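Local structure of transcriptional regulator, LacI family protein (Rhodococcus jostii, 3K9C) at residues D80-L85 with V94-G99. The protein probably binds cis-regulatory DNA as a transcription factor of the LacI family, whose members typically respond to a small-molecule effector. Numbering follows the deposited sequence.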
loop_
_atom_site.group_PDB
_atom_site.type_symbol
_atom_site.label_atom_id
_atom_site.label_comp_id
_atom_site.label_asym_id
_atom_site.label_seq_id
_atom_site.Cartn_x
_atom_site.Cartn_y
_atom_site.Cartn_z
ATOM N N ASP B 80 8.242 10.152 -26.981
ATOM C CA ASP B 80 9.572 10.753 -26.935
ATOM C C ASP B 80 10.425 10.287 -25.755
ATOM O O ASP B 80 11.582 9.902 -25.928
ATOM C CB ASP B 80 9.440 12.277 -26.906
ATOM C CG ASP B 80 8.461 12.794 -27.949
ATOM O OD1 ASP B 80 7.251 12.491 -27.831
ATOM O OD2 ASP B 80 8.897 13.495 -28.888
ATOM N N GLU B 81 9.856 10.332 -24.554
ATOM C CA GLU B 81 10.575 9.906 -23.359
ATOM C C GLU B 81 10.923 8.420 -23.460
ATOM O O GLU B 81 12.026 8.012 -23.107
ATOM C CB GLU B 81 9.723 10.171 -22.114
ATOM C CG GLU B 81 9.388 11.644 -21.900
ATOM C CD GLU B 81 8.388 11.864 -20.776
ATOM O OE1 GLU B 81 7.229 11.414 -20.908
ATOM O OE2 GLU B 81 8.763 12.485 -19.760
ATOM N N LEU B 82 9.978 7.614 -23.936
ATOM C CA LEU B 82 10.221 6.185 -24.094
ATOM C C LEU B 82 11.335 5.984 -25.113
ATOM O O LEU B 82 12.279 5.232 -24.876
ATOM C CB LEU B 82 8.959 5.469 -24.581
ATOM C CG LEU B 82 7.920 5.124 -23.521
ATOM C CD1 LEU B 82 6.663 4.583 -24.180
ATOM C CD2 LEU B 82 8.514 4.098 -22.561
ATOM N N GLY B 83 11.211 6.666 -26.248
ATOM C CA GLY B 83 12.213 6.554 -27.291
ATOM C C GLY B 83 13.605 6.809 -26.757
ATOM O O GLY B 83 14.505 5.994 -26.941
ATOM N N ALA B 84 13.781 7.938 -26.080
ATOM C CA ALA B 84 15.079 8.291 -25.524
ATOM C C ALA B 84 15.584 7.198 -24.585
ATOM O O ALA B 84 16.777 6.888 -24.560
ATOM C CB ALA B 84 14.983 9.615 -24.786
ATOM N N LEU B 85 14.674 6.615 -23.814
ATOM C CA LEU B 85 15.048 5.560 -22.884
ATOM C C LEU B 85 15.461 4.296 -23.627
ATOM O O LEU B 85 16.438 3.641 -23.266
ATOM C CB LEU B 85 13.883 5.239 -21.941
ATOM C CG LEU B 85 14.128 4.039 -21.023
ATOM C CD1 LEU B 85 15.282 4.352 -20.092
ATOM C CD2 LEU B 85 12.866 3.709 -20.239
ATOM N N VAL B 94 4.754 -2.312 -18.650
ATOM C CA VAL B 94 3.766 -3.256 -18.155
ATOM C C VAL B 94 2.433 -2.568 -17.875
ATOM O O VAL B 94 2.399 -1.421 -17.433
ATOM C CB VAL B 94 4.239 -3.931 -16.856
ATOM C CG1 VAL B 94 3.169 -4.878 -16.345
ATOM C CG2 VAL B 94 5.519 -4.703 -17.105
ATOM N N ALA B 95 1.344 -3.284 -18.138
ATOM C CA ALA B 95 -0.005 -2.786 -17.894
ATOM C C ALA B 95 -0.447 -1.707 -18.870
ATOM O O ALA B 95 -1.380 -0.960 -18.592
ATOM C CB ALA B 95 -0.114 -2.271 -16.464
ATOM N N ARG B 96 0.227 -1.626 -20.010
ATOM C CA ARG B 96 -0.115 -0.649 -21.038
ATOM C C ARG B 96 0.663 -0.941 -22.311
ATOM O O ARG B 96 1.648 -1.680 -22.289
ATOM C CB ARG B 96 0.211 0.779 -20.582
ATOM C CG ARG B 96 1.693 1.037 -20.347
ATOM C CD ARG B 96 2.046 2.523 -20.431
ATOM N NE ARG B 96 2.164 2.985 -21.814
ATOM C CZ ARG B 96 2.533 4.215 -22.172
ATOM N NH1 ARG B 96 2.820 5.130 -21.251
ATOM N NH2 ARG B 96 2.642 4.529 -23.458
ATOM N N ALA B 97 0.210 -0.362 -23.418
ATOM C CA ALA B 97 0.880 -0.534 -24.695
ATOM C C ALA B 97 2.019 0.484 -24.754
ATOM O O ALA B 97 1.879 1.605 -24.264
ATOM C CB ALA B 97 -0.104 -0.301 -25.836
ATOM N N SER B 98 3.148 0.091 -25.339
ATOM C CA SER B 98 4.297 0.987 -25.442
ATOM C C SER B 98 4.003 2.104 -26.429
ATOM O O SER B 98 4.374 3.258 -26.208
ATOM C CB SER B 98 5.532 0.224 -25.918
ATOM O OG SER B 98 5.438 -0.081 -27.301
ATOM N N GLY B 99 3.331 1.748 -27.518
ATOM C CA GLY B 99 3.013 2.718 -28.547
ATOM C C GLY B 99 4.262 3.028 -29.350
ATOM O O GLY B 99 4.334 4.050 -30.034
#
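L82 reaches from its helix to the loop of S98 and R96 through a single methyl group. Its CD1 lies 3.3 Å from the backbone O of S98, a close van der Waals approach, and 4.1 Å from NH2 of R96, meeting the guanidinium obliquely as the two side chains slide past each other in opposite directions. The leucine's CG stands anti to the carbonyl carbon (chi1 -81°), and an extended chi2 carries CD1 out to the loop. Only 85 Å² is buried in all, yet both L82 and S98 are buried in the protein, and the side chains of both pack on V93 of strand 91-94, with F77 also against L82.

This strand and helix 79-86 belong to one of the two alpha/beta subdomains of the periplasmic-binding-protein fold. The chain runs from strand 67-73 through the helix into the parallel neighbour 91-94, a beta-alpha-beta crossover, and the loop beyond that strand passes beside the helix, its CA atoms nearest at L82 and S98.

R96 shapes the loop locally. Bent at chi3 (-79°), its side chain folds back so that NE and NH2 both donate to A97 O, at 2.8 Å from NE and 3.1 Å from NH2. The acceptor lies almost in the guanidinium plane. The NE bond is the straighter at hydrogen (159°), although NE sits above the carbonyl plane, whereas NH2 lies in it. NH1 turns to T75 O and F77 O, tying the loop to the segment preceding the helix. A leucine in its place would probably leave three carbonyls, those of A97, T75 and F77, without this shared donor group and let the two loops shift apart. S98 OG bonds to L100 O and V103 O, within its own loop.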